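Local structure of Cel44C (Paenibacillus polymyxa, 2YIH) at residues Asn31-Gly36 / Ala41-Gly46; Asp97-Leu100 / Tyr105-Val108; Ala372-Leu377 / Lys406-Tyr411. The protein hydrolyses the beta-1,4-linked glucan backbone of xyloglucan and probably of cellulose, this chain being the family 44 glycoside hydrolase part of a longer enzyme. The protein carries 8 engineered substitutions. All coordinates share one frame; numbering follows the deposited sequence. Where two conformers were deposited one is given.

Interaction 1: residues Asn31-Gly36 / Ala41-Gly46; sequences NQDLAG and AARRLG. With EDO (1,2-ethanediol), chain L.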
# COMPACT_ATOMS: atom_id res chain seq x y z
N ASN A 31 -3.18 4.37 -4.16
CA ASN A 31 -2.56 4.60 -5.45
C ASN A 31 -3.44 5.57 -6.22
O ASN A 31 -3.23 6.78 -6.13
CB ASN A 31 -2.40 3.25 -6.19
CG ASN A 31 -1.20 2.50 -5.68
OD1 ASN A 31 -0.07 2.81 -6.08
ND2 ASN A 31 -1.41 1.55 -4.76
N GLN A 32 -4.49 5.06 -6.87
CA GLN A 32 -5.45 5.96 -7.53
C GLN A 32 -6.18 6.75 -6.48
O GLN A 32 -6.62 6.18 -5.46
CB GLN A 32 -6.48 5.14 -8.31
CG GLN A 32 -5.86 4.29 -9.43
CD GLN A 32 -5.48 2.91 -8.97
OE1 GLN A 32 -5.39 2.63 -7.77
NE2 GLN A 32 -5.29 2.00 -9.93
N ASP A 33 -6.33 8.06 -6.66
CA ASP A 33 -7.27 8.76 -5.79
C ASP A 33 -8.68 8.19 -5.93
O ASP A 33 -9.10 7.83 -7.03
CB ASP A 33 -7.26 10.26 -6.08
CG ASP A 33 -5.91 10.88 -5.82
OD1 ASP A 33 -5.31 10.56 -4.77
OD2 ASP A 33 -5.50 11.73 -6.62
N LEU A 34 -9.41 8.12 -4.82
CA LEU A 34 -10.80 7.60 -4.84
C LEU A 34 -11.80 8.76 -4.93
O LEU A 34 -11.65 9.62 -5.81
CB LEU A 34 -11.04 6.67 -3.63
CG LEU A 34 -10.08 5.47 -3.57
CD1 LEU A 34 -10.31 4.58 -2.32
CD2 LEU A 34 -10.20 4.59 -4.83
N ALA A 35 -12.76 8.85 -4.02
CA ALA A 35 -13.77 9.92 -4.12
C ALA A 35 -13.22 11.29 -3.79
O ALA A 35 -13.65 12.30 -4.38
CB ALA A 35 -14.98 9.60 -3.26
N GLY A 36 -12.22 11.33 -2.92
CA GLY A 36 -11.57 12.59 -2.57
C GLY A 36 -11.89 13.06 -1.18
O GLY A 36 -11.34 14.06 -0.71
N ALA A 41 -3.65 9.87 4.12
CA ALA A 41 -2.38 10.46 4.60
C ALA A 41 -1.20 10.14 3.70
O ALA A 41 -0.10 10.68 3.87
CB ALA A 41 -2.08 9.99 6.12
N ALA A 42 -1.41 9.26 2.72
CA ALA A 42 -0.29 8.86 1.85
C ALA A 42 -0.79 8.59 0.43
O ALA A 42 -1.82 7.97 0.25
CB ALA A 42 0.42 7.59 2.41
N ARG A 43 -0.04 9.05 -0.55
CA ARG A 43 -0.36 8.81 -1.97
C ARG A 43 0.85 8.23 -2.67
O ARG A 43 1.97 8.68 -2.41
CB ARG A 43 -0.82 10.13 -2.63
CG ARG A 43 -2.14 10.62 -2.00
CD ARG A 43 -2.58 12.00 -2.54
NE ARG A 43 -2.96 11.97 -3.96
CZ ARG A 43 -2.31 12.64 -4.92
NH1 ARG A 43 -1.16 13.25 -4.65
NH2 ARG A 43 -2.80 12.66 -6.14
N ARG A 44 0.64 7.27 -3.58
CA ARG A 44 1.75 6.64 -4.31
C ARG A 44 1.54 6.87 -5.79
O ARG A 44 0.44 6.69 -6.30
CB ARG A 44 1.74 5.13 -4.06
CG ARG A 44 2.70 4.32 -4.96
CD ARG A 44 2.79 2.91 -4.40
NE ARG A 44 3.70 2.05 -5.18
CZ ARG A 44 3.32 1.19 -6.12
NH1 ARG A 44 2.06 1.20 -6.59
NH2 ARG A 44 4.23 0.36 -6.66
N LEU A 45 2.64 7.18 -6.49
CA LEU A 45 2.64 7.21 -7.95
C LEU A 45 3.50 6.00 -8.37
O LEU A 45 4.73 6.07 -8.36
CB LEU A 45 3.23 8.53 -8.46
CG LEU A 45 3.30 8.65 -9.99
CD1 LEU A 45 1.91 8.62 -10.61
CD2 LEU A 45 4.02 9.92 -10.39
N GLY A 46 2.83 4.93 -8.74
CA GLY A 46 3.53 3.66 -8.99
C GLY A 46 2.69 2.72 -9.79
O GLY A 46 1.74 3.13 -10.42
C1 EDO L . 0.22 5.33 -12.26
O1 EDO L . 0.98 4.17 -12.63
C2 EDO L . -1.14 5.20 -12.92
O2 EDO L . -1.84 4.11 -12.31
O HOH W 1 -0.04 4.74 -8.14
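Asn31 and Arg44 mark the closest backbone approach, CA to CA 4.9 Å, where the loop leaving strand 29-30 runs beside strand 42-45, the parallel neighbour of that strand in the barrel. With CG anti to the backbone N (chi1 170°) and the chain extended from CG to NE, Arg44 runs side by side with Asn31, and Arg44 NH1 gives a hydrogen bond of 2.7 Å to Asn31 OD1. The oxygen lies in the guanidinium plane, although the amide stands almost perpendicular to it. Asparagine suits this place because its two ends differ: OD1 accepts, while ND2 donates to the carbonyls of Tyr390 and Thr357, which fixes the amide's rotation. Gly46, without a side chain, rests its CA over the guanidinium of Arg44, and Gly46 N donates to a water 2.9 Å away.

Farther along the loop, Asp33 meets Arg43 side-on in a salt bridge. Arg43 NE reaches Asp33 OD1 and Arg43 NH2 reaches Asp33 OD2, both at 2.9 Å and on syn lone pairs, the two flat groups nearly coplanar. Arg43 NH1 turns instead to the carbonyl of Phe95. The exposed carboxylate thus probably offsets the charge of a buried arginine, tying the barrel's first loop to its second strand.

Interaction 2: residues Asp97-Leu100 / Tyr105-Val108; sequences DQSL and YSLV. With EDO (1,2-ethanediol), chain N.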
# COMPACT_ATOMS: atom_id res chain seq x y z
N ASP A 97 2.09 18.26 -6.15
CA ASP A 97 1.34 19.48 -5.78
C ASP A 97 0.02 19.09 -5.11
O ASP A 97 -0.44 19.77 -4.17
CB ASP A 97 1.04 20.34 -7.02
CG ASP A 97 2.26 21.11 -7.53
OD1 ASP A 97 3.33 21.17 -6.87
OD2 ASP A 97 2.12 21.70 -8.64
N GLN A 98 -0.63 18.06 -5.64
CA GLN A 98 -1.86 17.55 -5.05
C GLN A 98 -1.61 16.97 -3.65
O GLN A 98 -2.39 17.22 -2.72
CB GLN A 98 -2.56 16.56 -5.98
CG GLN A 98 -3.93 16.11 -5.46
CD GLN A 98 -5.03 17.20 -5.59
OE1 GLN A 98 -4.76 18.39 -5.78
NE2 GLN A 98 -6.28 16.77 -5.47
N SER A 99 -0.50 16.24 -3.47
CA SER A 99 -0.16 15.76 -2.12
C SER A 99 0.01 16.93 -1.14
O SER A 99 -0.41 16.83 0.02
CB SER A 99 1.13 14.93 -2.13
OG SER A 99 0.86 13.63 -2.65
N LEU A 100 0.71 17.97 -1.60
CA LEU A 100 0.92 19.15 -0.75
C LEU A 100 -0.42 19.78 -0.33
O LEU A 100 -0.59 20.11 0.85
CB LEU A 100 1.82 20.16 -1.45
CG LEU A 100 3.24 19.59 -1.60
CD1 LEU A 100 4.13 20.64 -2.31
CD2 LEU A 100 3.87 19.15 -0.25
N TYR A 105 1.88 12.26 2.37
CA TYR A 105 3.19 11.76 1.92
C TYR A 105 3.11 11.50 0.42
O TYR A 105 2.06 11.03 -0.07
CB TYR A 105 3.44 10.46 2.68
CG TYR A 105 4.82 9.85 2.53
CD1 TYR A 105 5.20 9.23 1.34
CD2 TYR A 105 5.67 9.79 3.62
CE1 TYR A 105 6.44 8.60 1.23
CE2 TYR A 105 6.92 9.18 3.52
CZ TYR A 105 7.29 8.57 2.32
OH TYR A 105 8.52 7.97 2.23
N SER A 106 4.20 11.76 -0.33
CA SER A 106 4.26 11.30 -1.72
C SER A 106 5.34 10.25 -1.87
O SER A 106 6.51 10.52 -1.57
CB SER A 106 4.64 12.46 -2.67
OG SER A 106 3.55 13.38 -2.81
N LEU A 107 4.96 9.10 -2.42
CA LEU A 107 5.92 8.07 -2.83
C LEU A 107 5.96 8.04 -4.34
O LEU A 107 4.96 7.78 -4.98
CB LEU A 107 5.44 6.71 -2.32
CG LEU A 107 6.23 5.44 -2.75
CD1 LEU A 107 7.75 5.58 -2.40
CD2 LEU A 107 5.63 4.21 -2.07
N VAL A 108 7.12 8.35 -4.91
CA VAL A 108 7.30 8.48 -6.36
C VAL A 108 8.22 7.35 -6.89
O VAL A 108 9.36 7.18 -6.44
CB VAL A 108 7.94 9.86 -6.65
CG1 VAL A 108 8.31 10.01 -8.13
CG2 VAL A 108 6.97 11.00 -6.20
C1 EDO N . 2.92 21.10 -12.77
O1 EDO N . 3.30 21.00 -11.39
C2 EDO N . 1.40 21.10 -12.97
O2 EDO N . 1.16 20.59 -14.29
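Ser99 overlaps Ser106 hydroxyl to hydroxyl: OG of Ser99 lies 2.7 Å from OG of Ser106 in a hydrogen bond that either could donate. The pair joins helix 90-102 to strand 105-110, the third strand of the (beta/alpha)8, or TIM, barrel of this glycoside hydrolase; helix and strand complete a beta-alpha-beta crossover that starts from strand 42-45.

Both CB atoms point toward the other segment, and the small size of serine lets the backbones come close, with CA of Ser99 only 6.3 Å from CA of Ser106. From there, a first torsion that turns each hydroxyl beside its own backbone N (chi1 -76° in Ser99, -72° in Ser106) brings the two oxygens together. Ser106 OG stands to the side of the Ser99 CB-OG bond rather than beyond its end, at about 85° measured at Ser99 OG.

Neither hydroxyl depends on the other alone. Ser99 OG is also hydrogen-bonded to Arg43 NH1 from the adjacent strand and to Thr104 OG1, while Ser106 OG is hydrogen-bonded to His96 ND1, about one turn before Ser99 on the helix. Serine suits such a buried polar cluster, since one oxygen can both give and receive. Tyr105 points away from the helix; its side chain packs on Phe229 of strand 227-233, and its OH is hydrogen-bonded to Glu227.

Asp97 lies on another side of the helix, where its OD1 is hydrogen-bonded to Tyr170 OH. Asp97 OD2 accepts a 3.1 Å hydrogen bond from O1 of an ethanediol, probably from the crystallisation liquor, which Thr93 OG1 also holds.

Interaction 3: residues Ala372-Leu377 / Lys406-Tyr411; sequences AMTDVL and KLYRNY. With SO4 (sulfate ion), chain E.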
# COMPACT_ATOMS: atom_id res chain seq x y z
N ALA A 372 -14.19 -6.22 4.61
CA ALA A 372 -12.80 -6.70 4.52
C ALA A 372 -11.82 -5.55 4.77
O ALA A 372 -10.90 -5.69 5.58
CB ALA A 372 -12.52 -7.37 3.16
N MET A 373 -12.06 -4.39 4.15
CA MET A 373 -11.15 -3.27 4.27
C MET A 373 -11.21 -2.61 5.63
O MET A 373 -10.21 -2.11 6.12
CB MET A 373 -11.41 -2.23 3.18
CG MET A 373 -10.82 -2.63 1.85
SD MET A 373 -9.01 -2.69 1.89
CE MET A 373 -8.50 -0.96 1.83
N THR A 374 -12.38 -2.59 6.25
CA THR A 374 -12.48 -2.06 7.58
C THR A 374 -11.65 -2.92 8.55
O THR A 374 -11.06 -2.41 9.50
CB THR A 374 -13.95 -1.98 7.98
OG1 THR A 374 -14.66 -1.23 6.97
CG2 THR A 374 -14.10 -1.33 9.31
N ASP A 375 -11.57 -4.22 8.26
CA ASP A 375 -10.75 -5.08 9.11
C ASP A 375 -9.25 -4.84 8.77
O ASP A 375 -8.42 -4.64 9.65
CB ASP A 375 -11.14 -6.57 8.92
CG ASP A 375 -10.64 -7.46 10.07
OD1 ASP A 375 -10.12 -6.92 11.06
OD2 ASP A 375 -10.74 -8.70 9.94
N VAL A 376 -8.93 -4.81 7.48
CA VAL A 376 -7.53 -4.66 7.02
C VAL A 376 -6.94 -3.37 7.54
O VAL A 376 -5.82 -3.38 8.04
CB VAL A 376 -7.44 -4.73 5.45
CG1 VAL A 376 -6.00 -4.26 4.95
CG2 VAL A 376 -7.77 -6.18 4.95
N LEU A 377 -7.66 -2.25 7.51
CA LEU A 377 -7.03 -1.03 7.99
C LEU A 377 -6.69 -1.12 9.49
O LEU A 377 -5.65 -0.62 9.92
CB LEU A 377 -7.89 0.22 7.72
CG LEU A 377 -8.13 0.46 6.21
CD1 LEU A 377 -9.17 1.61 5.99
CD2 LEU A 377 -6.77 0.85 5.55
N LYS A 406 -13.35 6.08 4.86
CA LYS A 406 -14.08 7.17 5.51
C LYS A 406 -14.46 6.76 6.93
O LYS A 406 -14.46 7.59 7.81
CB LYS A 406 -15.32 7.56 4.70
CG LYS A 406 -14.90 8.27 3.42
CD LYS A 406 -16.02 8.35 2.35
CE LYS A 406 -17.15 9.24 2.82
NZ LYS A 406 -18.36 9.05 1.94
N LEU A 407 -14.78 5.48 7.15
CA LEU A 407 -15.12 5.06 8.51
C LEU A 407 -13.96 5.31 9.50
O LEU A 407 -14.20 5.69 10.68
CB LEU A 407 -15.63 3.61 8.56
CG LEU A 407 -16.28 3.22 9.89
CD1 LEU A 407 -17.65 3.86 10.01
CD2 LEU A 407 -16.43 1.69 9.95
N TYR A 408 -12.73 5.14 9.01
CA TYR A 408 -11.53 5.43 9.82
C TYR A 408 -11.11 6.90 9.82
O TYR A 408 -10.51 7.36 10.81
CB TYR A 408 -10.33 4.59 9.32
CG TYR A 408 -10.32 3.18 9.89
CD1 TYR A 408 -11.15 2.20 9.37
CD2 TYR A 408 -9.56 2.88 11.02
CE1 TYR A 408 -11.18 0.94 9.91
CE2 TYR A 408 -9.56 1.58 11.56
CZ TYR A 408 -10.40 0.63 11.02
OH TYR A 408 -10.43 -0.66 11.52
N ARG A 409 -11.36 7.63 8.71
CA ARG A 409 -10.65 8.88 8.49
C ARG A 409 -11.55 10.08 8.21
O ARG A 409 -11.08 11.21 8.20
CB ARG A 409 -9.60 8.73 7.38
CG ARG A 409 -8.52 7.71 7.71
CD ARG A 409 -7.45 8.31 8.64
NE ARG A 409 -6.75 9.40 7.95
CZ ARG A 409 -5.82 10.16 8.51
NH1 ARG A 409 -5.43 9.92 9.77
NH2 ARG A 409 -5.27 11.15 7.79
N ASN A 410 -12.86 9.85 8.04
CA ASN A 410 -13.77 10.97 7.84
C ASN A 410 -15.18 10.49 8.14
O ASN A 410 -16.03 10.43 7.25
CB ASN A 410 -13.70 11.51 6.39
CG ASN A 410 -14.66 12.66 6.16
OD1 ASN A 410 -15.16 13.28 7.10
ND2 ASN A 410 -14.96 12.91 4.87
N TYR A 411 -15.38 10.08 9.38
CA TYR A 411 -16.61 9.35 9.71
C TYR A 411 -17.80 10.28 9.87
O TYR A 411 -18.96 9.87 9.75
CB TYR A 411 -16.41 8.45 10.95
CG TYR A 411 -15.95 9.15 12.21
CD1 TYR A 411 -16.85 9.86 13.00
CD2 TYR A 411 -14.63 9.08 12.63
CE1 TYR A 411 -16.42 10.48 14.18
CE2 TYR A 411 -14.20 9.69 13.79
CZ TYR A 411 -15.09 10.40 14.55
OH TYR A 411 -14.65 10.99 15.72
S SO4 E . -2.84 12.47 10.35
O1 SO4 E . -3.26 13.70 11.03
O2 SO4 E . -3.48 11.35 11.02
O3 SO4 E . -3.21 12.56 8.93
O4 SO4 E . -1.38 12.39 10.44
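Leu407 begins the contact on helix 399-409: in one of two conformers of Thr374 on helix 367-382, CG2 of Thr374 lies 3.9 Å from CD2 of Leu407. Next comes Tyr408, which does most of the work. Its ring lies flat against Leu377, whose CB stands 4.1 Å from the Tyr408 ring centroid, 12° off the normal, in a CH-pi contact; Leu377 CD1 reaches Tyr408 CD1 at 4.0 Å. Tyr408 OH donates to Thr374 O at 2.7 Å, meeting the carbonyl nearly head-on (161°), and in the same conformer Thr374 CG2 sits near CE1. Tyrosine suits the place because a broad apolar ring ends in a donor that can reach a helix carbonyl. Phe418 packs edge-to-face with the same ring.

Arg409 bends off elsewhere. Its NH1 and NH2 grip two oxygens of one sulfate, probably from the crystallisation liquor, and NE is hydrogen-bonded to Asn39 O. Asn410, the first residue to leave helical angles, turns its amide to Asn415 N and Asp37 O.

Val450 of strand 446-453 touches both Thr374 and Tyr408, so this helix pair also faces the beta domain. The hydrogen bond from Tyr408 OH gives the otherwise apolar seam one directional link and satisfies a buried hydroxyl.

Overall arrangement
Interactions 1, 2 and 3 follow one another along the chain without overlap. The first two have centres 9 Å apart and share the parallel barrel sheet, strands 42-45 and 105-110 being neighbours in it: Leu45 N probably hydrogen-bonds to Leu107 O, and Arg43 NH1 also probably hydrogen-bonds to Ser99 OG. Interaction 3 joins two late helices, 367-382 and 399-409, on the side facing the beta domain. Its centre is about 15 Å from that of interaction 1 and about 22 Å from that of interaction 2. Interactions 1 and 2 thus bind early elements of the barrel and interaction 3 late ones, away from the glycan and calcium sites; Ala41 against Arg409 is where interactions 1 and 3 meet.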